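Local coordinates for HemO (Neisseria meningitidis, PDB 1J77), which binds heme b in a pocket between helices and, as a bacterial heme oxygenase, probably opens the heme ring by oxidative cleavage, at residues 58-63 against 113-118; 51-56 against 75-80; 37-42 against 131-136. All coordinates share one frame; numbering follows the deposited sequence.

Contact 1 (58-63 against 113-118); sequences HIYKDA and CAEGSN. With HEM (protoporphyrin IX containing Fe), chain B.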
# COMPACT_ATOMS: atom_id res chain seq x y z
N HIS A 58 -4.71 9.47 7.49
CA HIS A 58 -5.75 10.52 7.58
C HIS A 58 -6.86 10.29 6.54
O HIS A 58 -8.00 10.82 6.67
CB HIS A 58 -5.10 11.89 7.39
CG HIS A 58 -4.61 12.15 6.00
ND1 HIS A 58 -3.59 11.41 5.42
CD2 HIS A 58 -5.06 12.99 5.02
CE1 HIS A 58 -3.40 11.83 4.18
NE2 HIS A 58 -4.29 12.77 3.90
N ILE A 59 -6.56 9.54 5.48
CA ILE A 59 -7.56 9.24 4.46
C ILE A 59 -8.49 8.14 4.99
O ILE A 59 -9.70 8.21 4.80
CB ILE A 59 -6.89 8.84 3.14
CG1 ILE A 59 -5.95 9.95 2.67
CG2 ILE A 59 -7.98 8.50 2.06
CD1 ILE A 59 -5.17 9.62 1.40
N TYR A 60 -7.94 7.14 5.67
CA TYR A 60 -8.74 6.06 6.25
C TYR A 60 -9.68 6.59 7.31
O TYR A 60 -10.77 6.06 7.50
CB TYR A 60 -7.90 4.89 6.83
CG TYR A 60 -7.48 3.86 5.76
CD1 TYR A 60 -6.20 3.85 5.22
CD2 TYR A 60 -8.35 2.88 5.34
CE1 TYR A 60 -5.82 2.93 4.26
CE2 TYR A 60 -8.00 1.96 4.39
CZ TYR A 60 -6.73 1.99 3.84
OH TYR A 60 -6.40 1.03 2.88
N LYS A 61 -9.27 7.70 7.92
CA LYS A 61 -10.05 8.30 9.00
C LYS A 61 -10.89 9.47 8.54
O LYS A 61 -11.53 10.18 9.36
CB LYS A 61 -9.11 8.78 10.11
CG LYS A 61 -8.40 7.67 10.88
CD LYS A 61 -7.24 8.17 11.74
CE LYS A 61 -6.70 7.09 12.66
NZ LYS A 61 -5.44 7.47 13.38
N ASP A 62 -10.86 9.76 7.25
CA ASP A 62 -11.58 10.93 6.72
C ASP A 62 -13.08 10.89 7.03
O ASP A 62 -13.75 9.90 6.82
CB ASP A 62 -11.31 11.03 5.23
CG ASP A 62 -11.89 12.29 4.62
OD1 ASP A 62 -13.01 12.22 4.05
OD2 ASP A 62 -11.29 13.36 4.69
N ALA A 63 -13.61 11.96 7.61
CA ALA A 63 -15.04 11.89 7.96
C ALA A 63 -15.94 11.68 6.76
O ALA A 63 -16.80 10.85 6.80
CB ALA A 63 -15.47 13.11 8.71
N CYS A 113 -4.84 2.59 -3.82
CA CYS A 113 -3.47 2.02 -3.83
C CYS A 113 -3.22 1.29 -2.53
O CYS A 113 -2.81 0.14 -2.51
CB CYS A 113 -2.51 3.15 -4.01
SG CYS A 113 -0.83 2.69 -4.16
N ALA A 114 -3.49 1.95 -1.39
CA ALA A 114 -3.26 1.27 -0.15
C ALA A 114 -4.14 0.06 0.09
O ALA A 114 -3.69 -0.95 0.64
CB ALA A 114 -3.39 2.27 1.06
N GLU A 115 -5.42 0.16 -0.29
CA GLU A 115 -6.31 -0.92 0.00
C GLU A 115 -6.03 -2.11 -0.94
O GLU A 115 -6.06 -3.28 -0.50
CB GLU A 115 -7.76 -0.45 0.03
CG GLU A 115 -8.70 -1.47 0.68
CD GLU A 115 -8.31 -1.90 2.06
OE1 GLU A 115 -7.91 -1.05 2.90
OE2 GLU A 115 -8.43 -3.09 2.37
N GLY A 116 -5.73 -1.82 -2.19
CA GLY A 116 -5.32 -2.88 -3.09
C GLY A 116 -4.05 -3.59 -2.68
O GLY A 116 -3.90 -4.77 -2.96
N SER A 117 -3.15 -2.93 -1.97
CA SER A 117 -1.93 -3.55 -1.53
C SER A 117 -2.18 -4.70 -0.55
O SER A 117 -1.36 -5.63 -0.45
CB SER A 117 -1.01 -2.49 -0.91
OG SER A 117 -1.34 -2.17 0.44
N ASN A 118 -3.30 -4.66 0.15
CA ASN A 118 -3.64 -5.70 1.10
C ASN A 118 -4.19 -6.86 0.30
O ASN A 118 -3.91 -8.04 0.60
CB ASN A 118 -4.66 -5.18 2.12
CG ASN A 118 -4.11 -4.02 2.97
OD1 ASN A 118 -2.94 -4.02 3.39
ND2 ASN A 118 -4.96 -3.01 3.24
CHA HEM B . -3.05 -6.22 -6.60
CHB HEM B . 1.15 -8.59 -6.16
CHC HEM B . 3.07 -4.72 -3.89
CHD HEM B . -1.01 -2.20 -4.79
C1A HEM B . -2.12 -7.23 -6.59
C2A HEM B . -2.34 -8.64 -6.96
C3A HEM B . -1.17 -9.26 -6.83
C4A HEM B . -0.17 -8.30 -6.39
CMA HEM B . -0.91 -10.76 -7.11
CAA HEM B . -3.67 -9.35 -7.37
CBA HEM B . -4.28 -9.99 -6.12
CGA HEM B . -5.65 -10.58 -6.40
O1A HEM B . -6.28 -10.18 -7.42
O2A HEM B . -6.08 -11.46 -5.60
C1B HEM B . 2.04 -7.76 -5.50
C2B HEM B . 3.38 -8.13 -5.12
C3B HEM B . 3.94 -7.04 -4.51
C4B HEM B . 2.92 -6.00 -4.45
CMB HEM B . 3.96 -9.53 -5.41
CAB HEM B . 5.33 -6.92 -3.88
CBB HEM B . 6.38 -7.55 -4.39
C1C HEM B . 2.11 -3.74 -3.89
C2C HEM B . 2.22 -2.43 -3.24
C3C HEM B . 1.12 -1.73 -3.54
C4C HEM B . 0.22 -2.56 -4.29
CMC HEM B . 3.47 -1.97 -2.48
CAC HEM B . 0.76 -0.31 -3.13
CBC HEM B . 1.72 0.53 -2.74
C1D HEM B . -1.89 -3.07 -5.36
C2D HEM B . -3.21 -2.67 -5.77
C3D HEM B . -3.84 -3.89 -6.35
C4D HEM B . -2.84 -4.92 -6.21
CMD HEM B . -3.80 -1.26 -5.64
CAD HEM B . -5.26 -4.06 -6.89
CBD HEM B . -5.31 -4.22 -8.38
CGD HEM B . -6.78 -4.26 -8.71
O1D HEM B . -7.37 -3.17 -8.90
O2D HEM B . -7.35 -5.39 -8.85
NA HEM B . -0.79 -7.08 -6.24
NB HEM B . 1.81 -6.45 -5.12
NC HEM B . 0.89 -3.76 -4.49
ND HEM B . -1.66 -4.42 -5.63
FE HEM B . 0.08 -5.40 -5.48
O HOH W 1 -4.13 -0.15 4.01
O HOH W 2 -0.57 -5.91 -3.71
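Tyr-60 alone carries the side of 58-63 that faces 113-118, and its ring spans a backbone gap of 9.7 Å between its own CA and that of Glu-115. It belongs to the last turn of helix 39-60, and its ring projects onto helix 104-119, the distal helix of the all-helical heme oxygenase fold. At the tip, Tyr-60 OH donates a short bond of 2.6 Å to Glu-115 OE1. The carboxylate receives it on its anti side, 25° out of its own plane, and stands almost perpendicular to the phenol ring, at 80°. Glu-115 CG leaves anti to the backbone N and the chain then bends at chi2 (55°), which swings OE1 back to the rim of the ring. The other oxygen, OE2, has a weak bond to His-152. At the other edge, near the ring plane, Ala-114 CB lies 4.1 Å from Tyr-60 CE1. A water extends the link: it donates to Tyr-60 OH at 2.8 Å and accepts from Asn-118 ND2 at 3.1 Å, so the phenol oxygen is gripped from two directions. The far side of the distal helix meets the heme. Gly-116 has no side chain to hold the porphyrin off, and its C lies 3.3 Å from HEM C2D. The iron, whose protein ligand is His-23, binds a water as its other axial ligand, FE to water oxygen 1.9 Å; that water donates a weak bond to Ser-117 O. Within the helix, Ser-117 OG donates to Ala-114 O at 2.7 Å.

Contact 2 (51-56 against 75-80); sequences VFHKAV and MARYDA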
# COMPACT_ATOMS: atom_id res chain seq x y z
N VAL A 51 6.01 4.16 6.50
CA VAL A 51 5.88 5.48 5.93
C VAL A 51 4.68 5.53 5.02
O VAL A 51 3.87 6.49 5.06
CB VAL A 51 7.16 5.91 5.16
CG1 VAL A 51 6.99 7.25 4.46
CG2 VAL A 51 8.31 5.97 6.10
N PHE A 52 4.57 4.55 4.15
CA PHE A 52 3.42 4.53 3.25
C PHE A 52 2.09 4.50 4.01
O PHE A 52 1.13 5.23 3.69
CB PHE A 52 3.49 3.38 2.24
CG PHE A 52 2.33 3.38 1.28
CD1 PHE A 52 2.28 4.29 0.24
CD2 PHE A 52 1.31 2.50 1.44
CE1 PHE A 52 1.19 4.30 -0.63
CE2 PHE A 52 0.24 2.53 0.55
CZ PHE A 52 0.21 3.41 -0.44
N HIS A 53 1.99 3.60 4.98
CA HIS A 53 0.72 3.48 5.71
C HIS A 53 0.47 4.69 6.61
O HIS A 53 -0.67 5.10 6.80
CB HIS A 53 0.68 2.15 6.46
CG HIS A 53 0.31 1.03 5.55
ND1 HIS A 53 1.22 0.16 4.95
CD2 HIS A 53 -0.89 0.74 5.02
CE1 HIS A 53 0.56 -0.67 4.17
NE2 HIS A 53 -0.72 -0.33 4.18
N LYS A 54 1.50 5.33 7.12
CA LYS A 54 1.27 6.60 7.82
C LYS A 54 0.68 7.66 6.88
O LYS A 54 -0.24 8.40 7.25
CB LYS A 54 2.57 7.10 8.47
CG LYS A 54 2.48 8.52 9.08
CD LYS A 54 1.53 8.63 10.20
CE LYS A 54 1.42 10.11 10.68
NZ LYS A 54 0.80 10.17 12.03
N ALA A 55 1.20 7.75 5.68
CA ALA A 55 0.80 8.72 4.69
C ALA A 55 -0.67 8.62 4.30
O ALA A 55 -1.20 9.58 3.72
CB ALA A 55 1.68 8.60 3.44
N VAL A 56 -1.27 7.46 4.49
CA VAL A 56 -2.67 7.32 4.14
C VAL A 56 -3.59 7.27 5.33
O VAL A 56 -4.81 7.17 5.17
CB VAL A 56 -2.94 6.11 3.21
CG1 VAL A 56 -2.26 6.26 1.84
CG2 VAL A 56 -2.61 4.78 3.90
N MET A 75 -9.97 -0.37 8.52
CA MET A 75 -9.20 -1.07 7.51
C MET A 75 -7.72 -0.66 7.50
O MET A 75 -6.91 -1.35 6.87
CB MET A 75 -9.81 -0.86 6.13
CG MET A 75 -11.18 -1.52 5.96
SD MET A 75 -11.92 -1.01 4.42
CE MET A 75 -13.70 -1.55 4.67
N ALA A 76 -7.36 0.41 8.21
CA ALA A 76 -5.97 0.89 8.21
C ALA A 76 -4.97 -0.08 8.82
O ALA A 76 -5.26 -0.78 9.80
CB ALA A 76 -5.86 2.24 8.89
N ARG A 77 -3.77 -0.15 8.22
CA ARG A 77 -2.75 -1.09 8.68
C ARG A 77 -1.54 -0.47 9.36
O ARG A 77 -0.57 -1.12 9.68
CB ARG A 77 -2.21 -1.85 7.47
CG ARG A 77 -3.24 -2.55 6.65
CD ARG A 77 -3.79 -3.75 7.32
NE ARG A 77 -4.40 -4.66 6.35
CZ ARG A 77 -5.34 -5.54 6.64
NH1 ARG A 77 -5.80 -5.64 7.89
NH2 ARG A 77 -5.83 -6.33 5.70
N TYR A 78 -1.56 0.83 9.57
CA TYR A 78 -0.44 1.46 10.21
C TYR A 78 -0.15 0.92 11.59
O TYR A 78 1.00 0.69 11.94
CB TYR A 78 -0.71 2.98 10.24
CG TYR A 78 0.34 3.86 10.87
CD1 TYR A 78 1.68 3.74 10.60
CD2 TYR A 78 -0.06 4.88 11.72
CE1 TYR A 78 2.59 4.54 11.17
CE2 TYR A 78 0.85 5.73 12.29
CZ TYR A 78 2.16 5.56 12.03
OH TYR A 78 3.05 6.42 12.62
N ASP A 79 -1.18 0.71 12.39
CA ASP A 79 -0.95 0.17 13.72
C ASP A 79 -0.26 -1.21 13.64
O ASP A 79 0.72 -1.48 14.36
CB ASP A 79 -2.29 0.06 14.50
CG ASP A 79 -2.86 1.40 14.95
OD1 ASP A 79 -2.10 2.37 15.23
OD2 ASP A 79 -4.12 1.53 15.10
N ALA A 80 -0.72 -2.03 12.69
CA ALA A 80 -0.18 -3.40 12.51
C ALA A 80 1.29 -3.34 12.09
O ALA A 80 2.09 -4.05 12.67
CB ALA A 80 -1.03 -4.20 11.53
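Two CH-pi contacts join Lys-54 to Tyr-78 and Arg-77 to His-53, each with a CB set over the face of a ring. Lys-54 CB lies 4.0 Å from the centroid of the Tyr-78 ring, 24° off its normal. Arg-77 CB stands over the His-53 imidazole in much the same way, 4.1 Å from its centroid and displaced toward the CD2-NE2 rim. On the opposite face of that imidazole Phe-52 CD2 sits over the ring centre, so the histidine is held between a neighbour on its own helix and the incoming loop. Van der Waals contacts add to this. The Lys-54 chain turns at chi2 (63°), which carries CD along the ring to within 3.6 Å of Tyr-78 OH. Where the backbones come nearest, His-53 CB is 4.0 Å from Tyr-78 CA. In the heme oxygenase fold this is where the end of the loop and the first turn of helix 78-87 settle on the second half of helix 39-60, next to Phe-52 of the heme pocket. No hydrogen bond crosses the contact; His-53 ND1 is hydrogen-bonded to Gln-49 O, one turn back in its own helix. Arg-77 runs alongside the imidazole at first, then bends at chi2 and leads its guanidinium group away from helix 39-60; NE makes a weak hydrogen bond to Asn-118 OD1 on the distal helix.

Contact 3 (37-42 against 131-136); sequences VSKENY and LDYNGE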
# COMPACT_ATOMS: atom_id res chain seq x y z
N VAL A 37 15.92 -11.26 2.57
CA VAL A 37 17.30 -11.85 2.61
C VAL A 37 17.92 -11.88 4.02
O VAL A 37 18.91 -12.61 4.32
CB VAL A 37 18.24 -11.15 1.60
CG1 VAL A 37 18.82 -9.89 2.11
CG2 VAL A 37 19.39 -12.11 1.17
N SER A 38 17.29 -11.16 4.91
CA SER A 38 17.82 -11.04 6.24
C SER A 38 16.85 -10.25 7.07
O SER A 38 16.04 -9.47 6.56
CB SER A 38 19.14 -10.29 6.24
OG SER A 38 19.04 -8.91 5.89
N LYS A 39 17.00 -10.38 8.38
CA LYS A 39 16.22 -9.56 9.34
C LYS A 39 16.48 -8.05 9.05
O LYS A 39 15.54 -7.20 9.12
CB LYS A 39 16.67 -9.90 10.77
CG LYS A 39 15.72 -9.38 11.87
CD LYS A 39 16.48 -9.23 13.21
CE LYS A 39 15.66 -9.74 14.38
NZ LYS A 39 16.24 -9.38 15.74
N GLU A 40 17.72 -7.70 8.77
CA GLU A 40 18.09 -6.32 8.50
C GLU A 40 17.32 -5.76 7.29
O GLU A 40 16.73 -4.69 7.34
CB GLU A 40 19.59 -6.24 8.24
CG GLU A 40 20.07 -4.87 7.80
CD GLU A 40 21.54 -4.82 7.40
OE1 GLU A 40 22.26 -5.87 7.47
OE2 GLU A 40 21.98 -3.71 7.03
N ASN A 41 17.30 -6.51 6.20
CA ASN A 41 16.52 -6.07 5.05
C ASN A 41 15.00 -6.09 5.32
O ASN A 41 14.28 -5.24 4.75
CB ASN A 41 16.89 -6.87 3.81
CG ASN A 41 18.02 -6.23 3.04
OD1 ASN A 41 18.84 -5.49 3.59
ND2 ASN A 41 18.01 -6.44 1.73
N TYR A 42 14.50 -7.02 6.12
CA TYR A 42 13.05 -7.06 6.42
C TYR A 42 12.70 -5.82 7.21
O TYR A 42 11.58 -5.25 7.03
CB TYR A 42 12.62 -8.32 7.20
CG TYR A 42 11.13 -8.46 7.33
CD1 TYR A 42 10.32 -8.69 6.24
CD2 TYR A 42 10.49 -8.35 8.58
CE1 TYR A 42 8.95 -8.85 6.36
CE2 TYR A 42 9.16 -8.51 8.71
CZ TYR A 42 8.37 -8.74 7.61
OH TYR A 42 7.02 -8.83 7.73
N LEU A 131 10.55 -16.78 7.14
CA LEU A 131 11.40 -16.20 8.17
C LEU A 131 10.84 -16.42 9.58
O LEU A 131 11.40 -15.91 10.54
CB LEU A 131 11.55 -14.70 7.94
CG LEU A 131 12.27 -14.21 6.67
CD1 LEU A 131 12.37 -12.66 6.60
CD2 LEU A 131 13.65 -14.83 6.60
N ASP A 132 9.73 -17.16 9.66
CA ASP A 132 9.02 -17.44 10.92
C ASP A 132 8.21 -16.23 11.36
O ASP A 132 7.77 -16.17 12.51
CB ASP A 132 9.99 -17.87 12.03
CG ASP A 132 10.62 -19.21 11.76
OD1 ASP A 132 11.82 -19.37 12.10
OD2 ASP A 132 10.02 -20.16 11.22
N TYR A 133 8.03 -15.25 10.48
CA TYR A 133 7.18 -14.11 10.79
C TYR A 133 5.75 -14.37 10.30
O TYR A 133 5.53 -14.57 9.09
CB TYR A 133 7.70 -12.85 10.12
CG TYR A 133 9.10 -12.44 10.52
CD1 TYR A 133 9.97 -11.90 9.59
CD2 TYR A 133 9.54 -12.59 11.82
CE1 TYR A 133 11.26 -11.52 9.95
CE2 TYR A 133 10.83 -12.19 12.20
CZ TYR A 133 11.69 -11.69 11.27
OH TYR A 133 12.97 -11.31 11.66
N ASN A 134 4.78 -14.33 11.21
CA ASN A 134 3.38 -14.61 10.88
C ASN A 134 2.42 -13.48 11.35
O ASN A 134 2.85 -12.39 11.69
CB ASN A 134 2.97 -15.92 11.51
CG ASN A 134 3.40 -16.00 12.95
OD1 ASN A 134 3.01 -15.17 13.76
ND2 ASN A 134 4.25 -16.97 13.27
N GLY A 135 1.13 -13.77 11.31
CA GLY A 135 0.11 -12.79 11.65
C GLY A 135 0.06 -12.37 13.09
O GLY A 135 -0.68 -11.45 13.45
N GLU A 136 0.86 -13.02 13.92
CA GLU A 136 0.93 -12.68 15.34
C GLU A 136 2.28 -12.11 15.72
O GLU A 136 2.45 -11.69 16.87
CB GLU A 136 0.67 -13.92 16.23
CG GLU A 136 -0.49 -14.80 15.80
CD GLU A 136 -1.87 -14.19 16.02
OE1 GLU A 136 -2.01 -13.22 16.81
OE2 GLU A 136 -2.83 -14.71 15.41
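Tyr-133 lies against Tyr-42 and Lys-39 where two helix ends meet: the Schellman motif after helix 122-129, with Asp-132 the first residue to leave helical geometry, and the N-terminus of helix 39-60, capped by Ser-38. From CB, which points toward helix 39-60, the chain goes to CG, anti to the carbonyl carbon (chi1 -60°), which turns the ring toward Tyr-42. CD1 comes down over one face of the Tyr-42 ring, off centre, 3.6 Å from Tyr-42 CE2. The next atom, CE1, is 3.5 Å from Tyr-42 CD2. The two rings are tilted by only 24° but slid well apart, with centroids separated by 4.9 Å, so they overlap little, and the side chains pass in opposite directions. On the side away from Tyr-42, Leu-131 O lies over the ring centre of Tyr-133. Leu-131 also brings CD1 to 4.4 Å from Tyr-42 CB, while Tyr-42 OH is hydrogen-bonded to Gly-138 O further along the same loop. At the tip, Tyr-133 OH rests against the methylene chain of Lys-39, which crosses it at about a right angle; the OH to Lys-39 CG distance is 3.4 Å.

All three contacts draw one segment from helix 39-60: 37-42 at its start, 51-56 in its second half and 58-63 at its end. Their partners follow in the order 75-80, 113-118 and 131-136, so the segments of contacts 1 and 2 alternate along the chain, and contact 3 spans both. Contacts 1 and 2, with centres 8 Å apart, touch directly, Ala-114 on Phe-52 and Met-75 against Tyr-60, and bring helix 39-60, segment 75-80 and the distal helix together next to the heme, which touches Phe-52 and Gly-116. Contact 3 lies about 24 Å from contact 1 and 19 Å from contact 2, centre to centre, at the far end of the helix, away from the heme.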